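Local coordinates for protein thin, isoform D (Drosophila melanogaster, PDB 6D69) that probably acts in ubiquitin transfer through its zinc-binding RING part, this chain being the NHL-repeat beta-propeller of the longer protein, at residues V24-R29 against S265-F270; S203-H208 against F235-A240; E226-G231 against S252-I257; G231-P236 against I247-S252. One frame throughout, in Å; residues are numbered along the deposited sequence.

Interaction 1: V24-R29 against S265-F270; sequences VYLRKR and SFLKTF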
loop_
_atom_site.group_PDB
_atom_site.type_symbol
_atom_site.label_atom_id
_atom_site.label_comp_id
_atom_site.label_asym_id
_atom_site.label_seq_id
_atom_site.Cartn_x
_atom_site.Cartn_y
_atom_site.Cartn_z
ATOM N N VAL A 24 4.356 -6.208 21.358
ATOM C CA VAL A 24 4.058 -7.132 20.256
ATOM C C VAL A 24 4.915 -6.816 19.036
ATOM O O VAL A 24 5.456 -7.709 18.370
ATOM C CB VAL A 24 2.564 -7.048 19.894
ATOM C CG1 VAL A 24 2.271 -7.821 18.605
ATOM C CG2 VAL A 24 1.726 -7.527 21.052
ATOM N N TYR A 25 4.958 -5.540 18.676
ATOM C CA TYR A 25 5.749 -5.080 17.548
ATOM C C TYR A 25 7.245 -5.311 17.749
ATOM O O TYR A 25 7.954 -5.629 16.784
ATOM C CB TYR A 25 5.432 -3.600 17.312
ATOM C CG TYR A 25 4.021 -3.350 16.793
ATOM C CD1 TYR A 25 3.363 -4.285 15.978
ATOM C CD2 TYR A 25 3.350 -2.183 17.106
ATOM C CE1 TYR A 25 2.088 -4.044 15.507
ATOM C CE2 TYR A 25 2.062 -1.936 16.615
ATOM C CZ TYR A 25 1.445 -2.864 15.833
ATOM O OH TYR A 25 0.179 -2.609 15.365
ATOM N N LEU A 26 7.762 -5.119 18.977
ATOM C CA LEU A 26 9.193 -5.324 19.196
ATOM C C LEU A 26 9.616 -6.781 19.038
ATOM O O LEU A 26 10.793 -7.028 18.741
ATOM C CB LEU A 26 9.627 -4.844 20.570
ATOM C CG LEU A 26 9.765 -3.329 20.701
ATOM C CD1 LEU A 26 9.827 -2.937 22.152
ATOM C CD2 LEU A 26 10.984 -2.802 20.027
ATOM N N ARG A 27 8.693 -7.740 19.218
ATOM C CA ARG A 27 8.966 -9.167 19.018
ATOM C C ARG A 27 8.910 -9.608 17.561
ATOM O O ARG A 27 9.051 -10.812 17.287
ATOM C CB ARG A 27 7.970 -10.028 19.808
ATOM C CG ARG A 27 8.162 -9.918 21.290
ATOM C CD ARG A 27 7.321 -10.933 22.043
ATOM N NE ARG A 27 5.904 -10.818 21.705
ATOM C CZ ARG A 27 4.969 -10.264 22.481
ATOM N NH1 ARG A 27 5.281 -9.763 23.669
ATOM N NH2 ARG A 27 3.702 -10.213 22.057
ATOM N N LYS A 28 8.658 -8.692 16.635
ATOM C CA LYS A 28 8.449 -9.086 15.254
ATOM C C LYS A 28 9.771 -9.532 14.666
ATOM O O LYS A 28 10.783 -8.846 14.816
ATOM C CB LYS A 28 7.869 -7.932 14.432
ATOM C CG LYS A 28 6.420 -7.556 14.763
ATOM C CD LYS A 28 5.405 -8.654 14.466
ATOM C CE LYS A 28 3.985 -8.146 14.776
ATOM N NZ LYS A 28 2.941 -9.175 14.675
ATOM N N ARG A 29 9.772 -10.707 14.050
ATOM C CA ARG A 29 10.881 -11.119 13.198
ATOM C C ARG A 29 10.479 -12.333 12.378
ATOM O O ARG A 29 10.673 -12.362 11.156
ATOM C CB ARG A 29 12.122 -11.432 14.033
ATOM C CG ARG A 29 13.379 -11.570 13.176
ATOM C CD ARG A 29 14.614 -12.044 13.954
ATOM N NE ARG A 29 14.937 -11.197 15.103
ATOM C CZ ARG A 29 15.325 -9.922 15.033
ATOM N NH1 ARG A 29 15.427 -9.290 13.861
ATOM N NH2 ARG A 29 15.590 -9.266 16.163
ATOM N N SER A 265 9.166 8.230 16.072
ATOM C CA SER A 265 10.485 7.768 16.483
ATOM C C SER A 265 10.669 6.280 16.207
ATOM O O SER A 265 9.755 5.476 16.397
ATOM C CB SER A 265 10.702 8.057 17.969
ATOM O OG SER A 265 9.859 7.274 18.792
ATOM N N PHE A 266 11.867 5.919 15.765
ATOM C CA PHE A 266 12.134 4.544 15.362
ATOM C C PHE A 266 11.835 3.593 16.503
ATOM O O PHE A 266 12.248 3.837 17.631
ATOM C CB PHE A 266 13.599 4.381 14.935
ATOM C CG PHE A 266 14.040 2.939 14.782
ATOM C CD1 PHE A 266 13.839 2.244 13.578
ATOM C CD2 PHE A 266 14.634 2.272 15.835
ATOM C CE1 PHE A 266 14.229 0.891 13.452
ATOM C CE2 PHE A 266 15.040 0.974 15.712
ATOM C CZ PHE A 266 14.837 0.273 14.525
ATOM N N LEU A 267 11.133 2.493 16.198
ATOM C CA LEU A 267 10.829 1.444 17.174
ATOM C C LEU A 267 11.586 0.155 16.893
ATOM O O LEU A 267 12.294 -0.340 17.766
ATOM C CB LEU A 267 9.317 1.133 17.215
ATOM C CG LEU A 267 8.947 0.020 18.207
ATOM C CD1 LEU A 267 9.155 0.420 19.664
ATOM C CD2 LEU A 267 7.528 -0.387 17.973
ATOM N N LYS A 268 11.440 -0.412 15.698
ATOM C CA LYS A 268 11.925 -1.760 15.429
ATOM C C LYS A 268 12.171 -1.895 13.942
ATOM O O LYS A 268 11.537 -1.212 13.134
ATOM C CB LYS A 268 10.916 -2.816 15.919
ATOM C CG LYS A 268 11.156 -4.264 15.504
ATOM C CD LYS A 268 12.203 -4.979 16.335
ATOM C CE LYS A 268 12.157 -6.458 16.002
ATOM N NZ LYS A 268 13.142 -7.275 16.740
ATOM N N THR A 269 13.118 -2.765 13.602
ATOM C CA THR A 269 13.384 -3.159 12.224
ATOM C C THR A 269 13.607 -4.665 12.180
ATOM O O THR A 269 14.105 -5.266 13.139
ATOM C CB THR A 269 14.617 -2.440 11.628
ATOM O OG1 THR A 269 14.656 -2.639 10.216
ATOM C CG2 THR A 269 15.884 -2.993 12.185
ATOM N N PHE A 270 13.233 -5.274 11.055
ATOM C CA PHE A 270 13.542 -6.679 10.841
ATOM C C PHE A 270 13.606 -6.924 9.337
ATOM O O PHE A 270 13.009 -6.183 8.546
ATOM C CB PHE A 270 12.536 -7.600 11.555
ATOM C CG PHE A 270 11.124 -7.483 11.050
ATOM C CD1 PHE A 270 10.666 -8.315 10.044
ATOM C CD2 PHE A 270 10.253 -6.546 11.582
ATOM C CE1 PHE A 270 9.378 -8.210 9.554
ATOM C CE2 PHE A 270 8.961 -6.416 11.086
ATOM C CZ PHE A 270 8.525 -7.251 10.070
#
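Leu26 lies nearly perpendicular to Leu267 where the short helix 21-26 lies against strand 266-273, the outer strand of a blade in this NHL beta-propeller. CD2 of Leu26 sits 3.7 Å from CD1 of Leu267. The other branch of Leu267, CD2, comes to 3.9 Å from CB of Tyr25, so one side chain meets two consecutive helix residues. The Tyr25 ring itself leads off to Phe248 and Tyr246, and its hydroxyl is bonded to Asp242. Leu267 and Lys268 form a classic beta bulge opposite Ile259, and both of these neighbours point at the helix. Lys268 starts with CG opposite the backbone N (chi1 170°) and then bends at chi2 (80°), which carries the chain past the helix end to a weak hydrogen bond from NZ to Leu26 O, 3.1 Å long. Arg29 runs crosswise to this lysine, with NH2 and the ammonium as two like charges that make no bond. Replacing Lys268 with an alanine would probably leave Leu26 O without this donor and open a gap beneath the helix end. Arg29 and Phe270 run antiparallel as side chains, the guanidinium plane turned 81° from the ring. Lys28 takes its NZ away to Phe307 O and Gly292 O, while its CB stays 3.8 Å from CE2 of Phe270.

Interaction 2: S203-H208 against F235-A240; sequences SDSNNH and FPRGVA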
loop_
_atom_site.group_PDB
_atom_site.type_symbol
_atom_site.label_atom_id
_atom_site.label_comp_id
_atom_site.label_asym_id
_atom_site.label_seq_id
_atom_site.Cartn_x
_atom_site.Cartn_y
_atom_site.Cartn_z
ATOM N N SER A 203 4.701 7.554 1.231
ATOM C CA SER A 203 6.083 7.135 1.088
ATOM C C SER A 203 6.626 7.880 -0.117
ATOM O O SER A 203 6.108 7.762 -1.230
ATOM C CB SER A 203 6.254 5.623 0.963
ATOM O OG SER A 203 5.649 5.139 -0.203
ATOM N N ASP A 204 7.614 8.714 0.146
ATOM C CA ASP A 204 8.178 9.624 -0.837
ATOM C C ASP A 204 9.468 8.976 -1.335
ATOM O O ASP A 204 10.561 9.254 -0.850
ATOM C CB ASP A 204 8.410 10.979 -0.174
ATOM C CG ASP A 204 8.858 12.043 -1.148
ATOM O OD1 ASP A 204 8.821 11.760 -2.381
ATOM O OD2 ASP A 204 9.227 13.139 -0.653
ATOM N N SER A 205 9.317 8.087 -2.319
ATOM C CA SER A 205 10.355 7.102 -2.637
ATOM C C SER A 205 11.744 7.716 -2.799
ATOM O O SER A 205 12.702 7.299 -2.143
ATOM C CB SER A 205 9.989 6.349 -3.914
ATOM O OG SER A 205 11.062 5.517 -4.322
ATOM N N ASN A 206 11.887 8.637 -3.746
ATOM C CA ASN A 206 13.206 9.089 -4.136
ATOM C C ASN A 206 13.763 10.139 -3.173
ATOM O O ASN A 206 14.987 10.325 -3.117
ATOM C CB ASN A 206 13.130 9.574 -5.591
ATOM C CG ASN A 206 13.064 8.404 -6.591
ATOM O OD1 ASN A 206 12.942 7.242 -6.200
ATOM N ND2 ASN A 206 13.138 8.713 -7.883
ATOM N N ASN A 207 12.913 10.776 -2.371
ATOM C CA ASN A 207 13.380 11.616 -1.276
ATOM C C ASN A 207 13.675 10.836 0.003
ATOM O O ASN A 207 13.990 11.455 1.022
ATOM C CB ASN A 207 12.359 12.717 -0.981
ATOM C CG ASN A 207 12.423 13.860 -1.970
ATOM O OD1 ASN A 207 13.473 14.458 -2.148
ATOM N ND2 ASN A 207 11.303 14.180 -2.603
ATOM N N HIS A 208 13.546 9.508 -0.011
ATOM C CA HIS A 208 13.953 8.628 1.096
ATOM C C HIS A 208 13.419 9.090 2.452
ATOM O O HIS A 208 14.176 9.236 3.419
ATOM C CB HIS A 208 15.471 8.509 1.142
ATOM C CG HIS A 208 16.058 8.216 -0.192
ATOM N ND1 HIS A 208 15.929 6.991 -0.807
ATOM C CD2 HIS A 208 16.704 9.015 -1.069
ATOM C CE1 HIS A 208 16.505 7.038 -1.993
ATOM N NE2 HIS A 208 16.984 8.256 -2.176
ATOM N N PHE A 235 14.721 4.277 -0.628
ATOM C CA PHE A 235 13.607 4.037 -1.537
ATOM C C PHE A 235 12.435 3.350 -0.851
ATOM O O PHE A 235 12.029 2.250 -1.242
ATOM C CB PHE A 235 14.105 3.234 -2.730
ATOM C CG PHE A 235 15.158 3.960 -3.514
ATOM C CD1 PHE A 235 14.805 5.007 -4.374
ATOM C CD2 PHE A 235 16.501 3.651 -3.352
ATOM C CE1 PHE A 235 15.769 5.702 -5.072
ATOM C CE2 PHE A 235 17.460 4.359 -4.049
ATOM C CZ PHE A 235 17.090 5.371 -4.906
ATOM N N PRO A 236 11.837 3.987 0.151
ATOM C CA PRO A 236 10.663 3.394 0.789
ATOM C C PRO A 236 9.581 3.038 -0.220
ATOM O O PRO A 236 9.266 3.811 -1.131
ATOM C CB PRO A 236 10.181 4.490 1.743
ATOM C CG PRO A 236 10.737 5.791 1.155
ATOM C CD PRO A 236 12.073 5.376 0.600
ATOM N N ARG A 237 8.986 1.861 -0.024
ATOM C CA ARG A 237 7.837 1.457 -0.824
ATOM C C ARG A 237 6.588 1.426 0.067
ATOM O O ARG A 237 6.127 2.489 0.470
ATOM C CB ARG A 237 8.122 0.134 -1.541
ATOM C CG ARG A 237 9.227 0.246 -2.652
ATOM C CD ARG A 237 8.698 0.645 -4.054
ATOM N NE ARG A 237 9.737 0.999 -5.010
ATOM C CZ ARG A 237 10.395 2.159 -4.978
ATOM N NH1 ARG A 237 10.149 3.048 -4.036
ATOM N NH2 ARG A 237 11.318 2.439 -5.873
ATOM N N GLY A 238 6.034 0.263 0.399
ATOM C CA GLY A 238 4.752 0.229 1.102
ATOM C C GLY A 238 4.776 0.936 2.450
ATOM O O GLY A 238 5.773 0.937 3.177
ATOM N N VAL A 239 3.639 1.548 2.789
ATOM C CA VAL A 239 3.397 2.097 4.120
ATOM C C VAL A 239 2.029 1.649 4.618
ATOM O O VAL A 239 1.049 1.593 3.859
ATOM C CB VAL A 239 3.446 3.637 4.166
ATOM C CG1 VAL A 239 4.804 4.101 4.175
ATOM C CG2 VAL A 239 2.656 4.202 2.970
ATOM N N ALA A 240 1.954 1.410 5.923
ATOM C CA ALA A 240 0.690 1.192 6.610
ATOM C C ALA A 240 0.728 1.908 7.955
ATOM O O ALA A 240 1.802 2.235 8.492
ATOM C CB ALA A 240 0.405 -0.303 6.790
HETATM O O HOH W 1 12.654 4.778 -7.036
#
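His208 takes the backbone N-H of Phe235 on ND1, 3.0 Å from Phe235 N and in the plane of the imidazole, so ND1 acts as an acceptor and probably carries no proton. The same ring turns its edge to Phe235: CE1 of His208 stands over the centre of the phenyl face, and the planes meet at 80° in a T-shaped pair. Around the phenyl edge lie Ser205 OG and Asn206 OD1, two polar atoms that are both supplied with partners. Ser205 holds OG opposite its backbone N (chi1 173°), where it accepts from NH1 of Arg237 at 2.6 Å, in the guanidinium plane and nearly straight (161°). The hydroxyl donates its own hydrogen bond to OD1 of Asn206, 3.2 Å from Ser205 OG. That carbonyl oxygen also receives a water proton, the water oxygen lying 2.6 Å from Asn206 OD1, and the same water accepts from NH2 of Arg237 at 2.9 Å. Serine, asparagine, water and guanidinium thus close a ring of bonds. Asn206 ND2 finds Glu187. Further back along the strand, Ser203 OG lies 2.8 Å from Arg237 O, with Tyr191 O competing for its one proton. Ser205 O gets the N-H of His208 and a CA-H...O contact from Phe235. Joining the turn after strand 199-204 to the start of strand 236-241, this is an interface between consecutive blades of an NHL beta-propeller.

Interaction 3: E226-G231 against S252-I257; sequences EGSDDG and SGNNRI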
loop_
_atom_site.group_PDB
_atom_site.type_symbol
_atom_site.label_atom_id
_atom_site.label_comp_id
_atom_site.label_asym_id
_atom_site.label_seq_id
_atom_site.Cartn_x
_atom_site.Cartn_y
_atom_site.Cartn_z
ATOM N N GLU A 226 17.329 9.750 4.140
ATOM C CA GLU A 226 18.206 8.813 3.458
ATOM C C GLU A 226 19.255 8.241 4.383
ATOM O O GLU A 226 19.824 8.947 5.210
ATOM C CB GLU A 226 18.895 9.483 2.295
ATOM C CG GLU A 226 19.669 8.504 1.449
ATOM C CD GLU A 226 20.085 9.103 0.136
ATOM O OE1 GLU A 226 19.842 10.327 -0.083
ATOM O OE2 GLU A 226 20.637 8.331 -0.674
ATOM N N GLY A 227 19.536 6.970 4.208
ATOM C CA GLY A 227 20.503 6.305 5.054
ATOM C C GLY A 227 20.174 4.838 5.177
ATOM O O GLY A 227 19.207 4.335 4.603
ATOM N N SER A 228 21.040 4.155 5.922
ATOM C CA SER A 228 20.851 2.746 6.238
ATOM C C SER A 228 20.896 2.501 7.721
ATOM O O SER A 228 20.865 1.354 8.146
ATOM C CB SER A 228 21.907 1.880 5.573
ATOM O OG SER A 228 21.795 1.989 4.162
ATOM N N ASP A 229 20.968 3.539 8.518
ATOM C CA ASP A 229 20.858 3.325 9.938
ATOM C C ASP A 229 19.382 3.256 10.322
ATOM O O ASP A 229 18.487 3.613 9.548
ATOM C CB ASP A 229 21.591 4.430 10.701
ATOM C CG ASP A 229 23.078 4.461 10.397
ATOM O OD1 ASP A 229 23.632 3.420 9.968
ATOM O OD2 ASP A 229 23.686 5.540 10.583
ATOM N N ASP A 230 19.141 2.759 11.533
ATOM C CA ASP A 230 17.801 2.722 12.088
ATOM C C ASP A 230 17.132 4.064 11.894
ATOM O O ASP A 230 17.706 5.107 12.204
ATOM C CB ASP A 230 17.853 2.391 13.580
ATOM C CG ASP A 230 18.208 0.928 13.864
ATOM O OD1 ASP A 230 18.464 0.173 12.884
ATOM O OD2 ASP A 230 18.222 0.553 15.071
ATOM N N GLY A 231 15.920 4.032 11.364
ATOM C CA GLY A 231 15.172 5.241 11.136
ATOM C C GLY A 231 15.436 5.908 9.815
ATOM O O GLY A 231 14.872 6.992 9.566
ATOM N N SER A 252 12.687 -0.599 1.034
ATOM C CA SER A 252 13.058 -1.575 -0.004
ATOM C C SER A 252 14.548 -1.528 -0.300
ATOM O O SER A 252 15.212 -2.567 -0.368
ATOM C CB SER A 252 12.263 -1.333 -1.272
ATOM O OG SER A 252 12.771 -0.206 -1.953
ATOM N N GLY A 253 15.098 -0.327 -0.412
ATOM C CA GLY A 253 16.516 -0.194 -0.636
ATOM C C GLY A 253 17.364 -0.865 0.415
ATOM O O GLY A 253 18.434 -1.374 0.104
ATOM N N ASN A 254 16.911 -0.887 1.661
ATOM C CA ASN A 254 17.657 -1.542 2.731
ATOM C C ASN A 254 17.118 -2.927 3.076
ATOM O O ASN A 254 17.593 -3.528 4.052
ATOM C CB ASN A 254 17.662 -0.703 4.014
ATOM C CG ASN A 254 18.414 0.593 3.878
ATOM O OD1 ASN A 254 19.517 0.624 3.341
ATOM N ND2 ASN A 254 17.837 1.681 4.410
ATOM N N ASN A 255 16.142 -3.444 2.313
ATOM C CA ASN A 255 15.662 -4.823 2.483
ATOM C C ASN A 255 15.100 -5.082 3.884
ATOM O O ASN A 255 15.303 -6.153 4.465
ATOM C CB ASN A 255 16.780 -5.814 2.178
ATOM C CG ASN A 255 17.352 -5.600 0.813
ATOM O OD1 ASN A 255 16.770 -6.033 -0.169
ATOM N ND2 ASN A 255 18.456 -4.874 0.735
ATOM N N ARG A 256 14.379 -4.095 4.429
ATOM C CA ARG A 256 13.875 -4.126 5.794
ATOM C C ARG A 256 12.420 -3.699 5.828
ATOM O O ARG A 256 11.970 -2.903 4.998
ATOM C CB ARG A 256 14.603 -3.131 6.728
ATOM C CG ARG A 256 16.015 -3.121 6.629
ATOM C CD ARG A 256 16.609 -2.181 7.615
ATOM N NE ARG A 256 16.585 -0.772 7.253
ATOM C CZ ARG A 256 17.321 0.117 7.921
ATOM N NH1 ARG A 256 18.078 -0.311 8.925
ATOM N NH2 ARG A 256 17.309 1.406 7.619
ATOM N N ILE A 257 11.733 -4.161 6.866
ATOM C CA ILE A 257 10.546 -3.508 7.401
ATOM C C ILE A 257 10.974 -2.664 8.597
ATOM O O ILE A 257 11.725 -3.133 9.473
ATOM C CB ILE A 257 9.479 -4.541 7.817
ATOM C CG1 ILE A 257 9.035 -5.390 6.622
ATOM C CG2 ILE A 257 8.287 -3.876 8.455
ATOM C CD1 ILE A 257 8.574 -4.577 5.407
#
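Asn254 reaches from the turn between strands 247-251 and 256-260, where Asn255 and Arg256 form a G1 beta bulge opposite Asp251, and grips the loop 226-231 of the same NHL repeat with both ends of its amide. Asn254 ND2 donates to Gly227 O at 3.0 Å in an almost straight bond (172°) that lands on a lone pair, in the carbonyl plane; it also serves Asp251 OD2. OD1 accepts from the hydroxyl of Ser228, 2.8 Å from Asn254 OD1 to Ser228 OG. These opposed bonds fix which way the amide is flipped. A leucine in this position would probably leave Gly227 O and the Ser228 hydroxyl without these partners, loosening this corner of the loop. Gly227 and Gly231 have backbone angles that call for glycine. Arg256 belongs to the firm side as well: its NE pairs with the buried Asp251, and a bend at chi3 (-80°) helps turn the guanidinium toward the loop. Arg256 NH2 reaches Asp229 O at 3.2 Å within the guanidinium plane, though it stands above the plane of that carbonyl, away from its lone pairs. The outer side is looser. Asp229 and Asp230 are exposed to solvent, the former with its CB pointing away from segment 252-257. Asp230 lies roughly square to Arg256 without a salt bridge, its OD1 4.0 Å from Arg256 NH1.

Interaction 4: G231-P236 against I247-S252; sequences GQFKFP and IFVADS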
loop_
_atom_site.group_PDB
_atom_site.type_symbol
_atom_site.label_atom_id
_atom_site.label_comp_id
_atom_site.label_asym_id
_atom_site.label_seq_id
_atom_site.Cartn_x
_atom_site.Cartn_y
_atom_site.Cartn_z
ATOM N N GLY A 231 15.920 4.032 11.364
ATOM C CA GLY A 231 15.172 5.241 11.136
ATOM C C GLY A 231 15.436 5.908 9.815
ATOM O O GLY A 231 14.872 6.992 9.566
ATOM N N GLN A 232 16.275 5.308 8.971
ATOM C CA GLN A 232 16.619 5.847 7.661
ATOM C C GLN A 232 16.166 4.910 6.547
ATOM O O GLN A 232 16.033 3.695 6.732
ATOM C CB GLN A 232 18.126 6.086 7.559
ATOM C CG GLN A 232 18.582 7.241 8.451
ATOM C CD GLN A 232 20.077 7.346 8.590
ATOM O OE1 GLN A 232 20.806 6.361 8.470
ATOM N NE2 GLN A 232 20.542 8.550 8.856
ATOM N N PHE A 233 15.940 5.484 5.379
ATOM C CA PHE A 233 15.332 4.752 4.286
ATOM C C PHE A 233 16.201 4.823 3.044
ATOM O O PHE A 233 16.921 5.805 2.818
ATOM C CB PHE A 233 13.929 5.311 3.928
ATOM C CG PHE A 233 12.962 5.321 5.062
ATOM C CD1 PHE A 233 12.707 4.169 5.785
ATOM C CD2 PHE A 233 12.299 6.487 5.392
ATOM C CE1 PHE A 233 11.807 4.178 6.801
ATOM C CE2 PHE A 233 11.389 6.499 6.425
ATOM C CZ PHE A 233 11.151 5.341 7.124
ATOM N N LYS A 234 16.104 3.764 2.243
ATOM C CA LYS A 234 16.557 3.749 0.857
ATOM C C LYS A 234 15.361 3.316 0.023
ATOM O O LYS A 234 15.018 2.129 -0.005
ATOM C CB LYS A 234 17.717 2.787 0.652
ATOM C CG LYS A 234 18.928 3.037 1.456
ATOM C CD LYS A 234 19.655 4.274 1.055
ATOM C CE LYS A 234 20.990 4.260 1.822
ATOM N NZ LYS A 234 21.825 5.504 1.721
ATOM N N PHE A 235 14.721 4.277 -0.628
ATOM C CA PHE A 235 13.607 4.037 -1.537
ATOM C C PHE A 235 12.435 3.350 -0.851
ATOM O O PHE A 235 12.029 2.250 -1.242
ATOM C CB PHE A 235 14.105 3.234 -2.730
ATOM C CG PHE A 235 15.158 3.960 -3.514
ATOM C CD1 PHE A 235 14.805 5.007 -4.374
ATOM C CD2 PHE A 235 16.501 3.651 -3.352
ATOM C CE1 PHE A 235 15.769 5.702 -5.072
ATOM C CE2 PHE A 235 17.460 4.359 -4.049
ATOM C CZ PHE A 235 17.090 5.371 -4.906
ATOM N N PRO A 236 11.837 3.987 0.151
ATOM C CA PRO A 236 10.663 3.394 0.789
ATOM C C PRO A 236 9.581 3.038 -0.220
ATOM O O PRO A 236 9.266 3.811 -1.131
ATOM C CB PRO A 236 10.181 4.490 1.743
ATOM C CG PRO A 236 10.737 5.791 1.155
ATOM C CD PRO A 236 12.073 5.376 0.600
ATOM N N ILE A 247 3.498 3.385 12.488
ATOM C CA ILE A 247 3.718 3.450 11.046
ATOM C C ILE A 247 4.672 2.331 10.658
ATOM O O ILE A 247 5.698 2.106 11.323
ATOM C CB ILE A 247 4.258 4.824 10.586
ATOM C CG1 ILE A 247 3.141 5.866 10.635
ATOM C CG2 ILE A 247 4.773 4.772 9.116
ATOM C CD1 ILE A 247 3.523 7.267 10.116
ATOM N N PHE A 248 4.324 1.648 9.557
ATOM C CA PHE A 248 5.047 0.491 9.059
ATOM C C PHE A 248 5.568 0.809 7.673
ATOM O O PHE A 248 4.803 1.236 6.810
ATOM C CB PHE A 248 4.125 -0.735 9.025
ATOM C CG PHE A 248 3.589 -1.101 10.373
ATOM C CD1 PHE A 248 4.208 -2.049 11.126
ATOM C CD2 PHE A 248 2.473 -0.463 10.891
ATOM C CE1 PHE A 248 3.720 -2.382 12.357
ATOM C CE2 PHE A 248 2.010 -0.784 12.121
ATOM C CZ PHE A 248 2.644 -1.745 12.858
ATOM N N VAL A 249 6.866 0.627 7.469
ATOM C CA VAL A 249 7.486 0.982 6.200
ATOM C C VAL A 249 8.266 -0.181 5.613
ATOM O O VAL A 249 9.130 -0.762 6.280
ATOM C CB VAL A 249 8.414 2.185 6.363
ATOM C CG1 VAL A 249 8.933 2.604 4.964
ATOM C CG2 VAL A 249 7.641 3.299 7.072
ATOM N N ALA A 250 7.989 -0.473 4.342
ATOM C CA ALA A 250 8.826 -1.332 3.504
ATOM C C ALA A 250 10.052 -0.537 3.055
ATOM O O ALA A 250 9.983 0.255 2.113
ATOM C CB ALA A 250 8.039 -1.818 2.296
ATOM N N ASP A 251 11.182 -0.717 3.739
ATOM C CA ASP A 251 12.394 0.010 3.384
ATOM C C ASP A 251 13.113 -0.790 2.291
ATOM O O ASP A 251 14.021 -1.577 2.555
ATOM C CB ASP A 251 13.246 0.196 4.629
ATOM C CG ASP A 251 14.482 1.012 4.361
ATOM O OD1 ASP A 251 14.576 1.541 3.239
ATOM O OD2 ASP A 251 15.359 1.117 5.245
ATOM N N SER A 252 12.687 -0.599 1.034
ATOM C CA SER A 252 13.058 -1.575 -0.004
ATOM C C SER A 252 14.548 -1.528 -0.300
ATOM O O SER A 252 15.212 -2.567 -0.368
ATOM C CB SER A 252 12.263 -1.333 -1.272
ATOM O OG SER A 252 12.771 -0.206 -1.953
#
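With chi1 at -177°, Asp251 carries its carboxylate away from its own backbone N and up to segment 231-236, where OD1 takes the N-H of Lys234. The bond is 2.9 Å from Lys234 N to Asp251 OD1, nearly straight (168°), and uses the syn side of the carboxylate. Phe233, its CG opposite the carbonyl carbon (chi1 -57°), sends its ring down beside that group, with the carboxyl carbon at the ring edge and the two planes nearly perpendicular. Farther along the ring, CE1 of Phe233 lies 3.8 Å from CG1 of Val249, the two side chains crossing at about a right angle. The same methyl, Val249 CG1, also meets CB of Pro236 at 3.9 Å. OD2 of Asp251 lies close to Gln232 O, but both are acceptors; what satisfies OD2 is Asn254 ND2 and a salt bridge with Arg256 NE, pairings that probably favour the ionised carboxylate. Past Asp251, the centre of an inverse gamma turn, Ser252 OG donates to Phe235 O at 2.7 Å, and Pro236 CA makes a CA-H...O contact of 3.5 Å with Ala250 O. These contacts join the loop before strand 236-241 to strand 247-251 and the residue after it. Ile210 of strand 209-214, in the preceding blade, touches both Phe233 and Val249, while Gln258 of the adjoining strand 256-260 packs on Phe233 and Ala250 touches Leu283 and Val286 of strand 279-288.

From the N terminus, the chain leaves helix 21-26 and travels round the propeller before strand 266-273 returns to it; interaction 1 closes this long loop, and the other three fall within it. Interaction 2 is the next to open, tying the turn after strand 199-204 to strand 236-241 in the following blade. Interaction 3 begins before that loop shuts, so the two cross, and it ends at the turn leading into strand 256-260. Interaction 4 lies within interaction 3, and its first segment ends on Phe235 and Pro236, where the second segment of interaction 2 begins. Interactions 3 and 4 meet through the Asp251-Arg256 salt bridge, and backbone pairing of Ile257 with Phe270 joins interaction 3 to interaction 1.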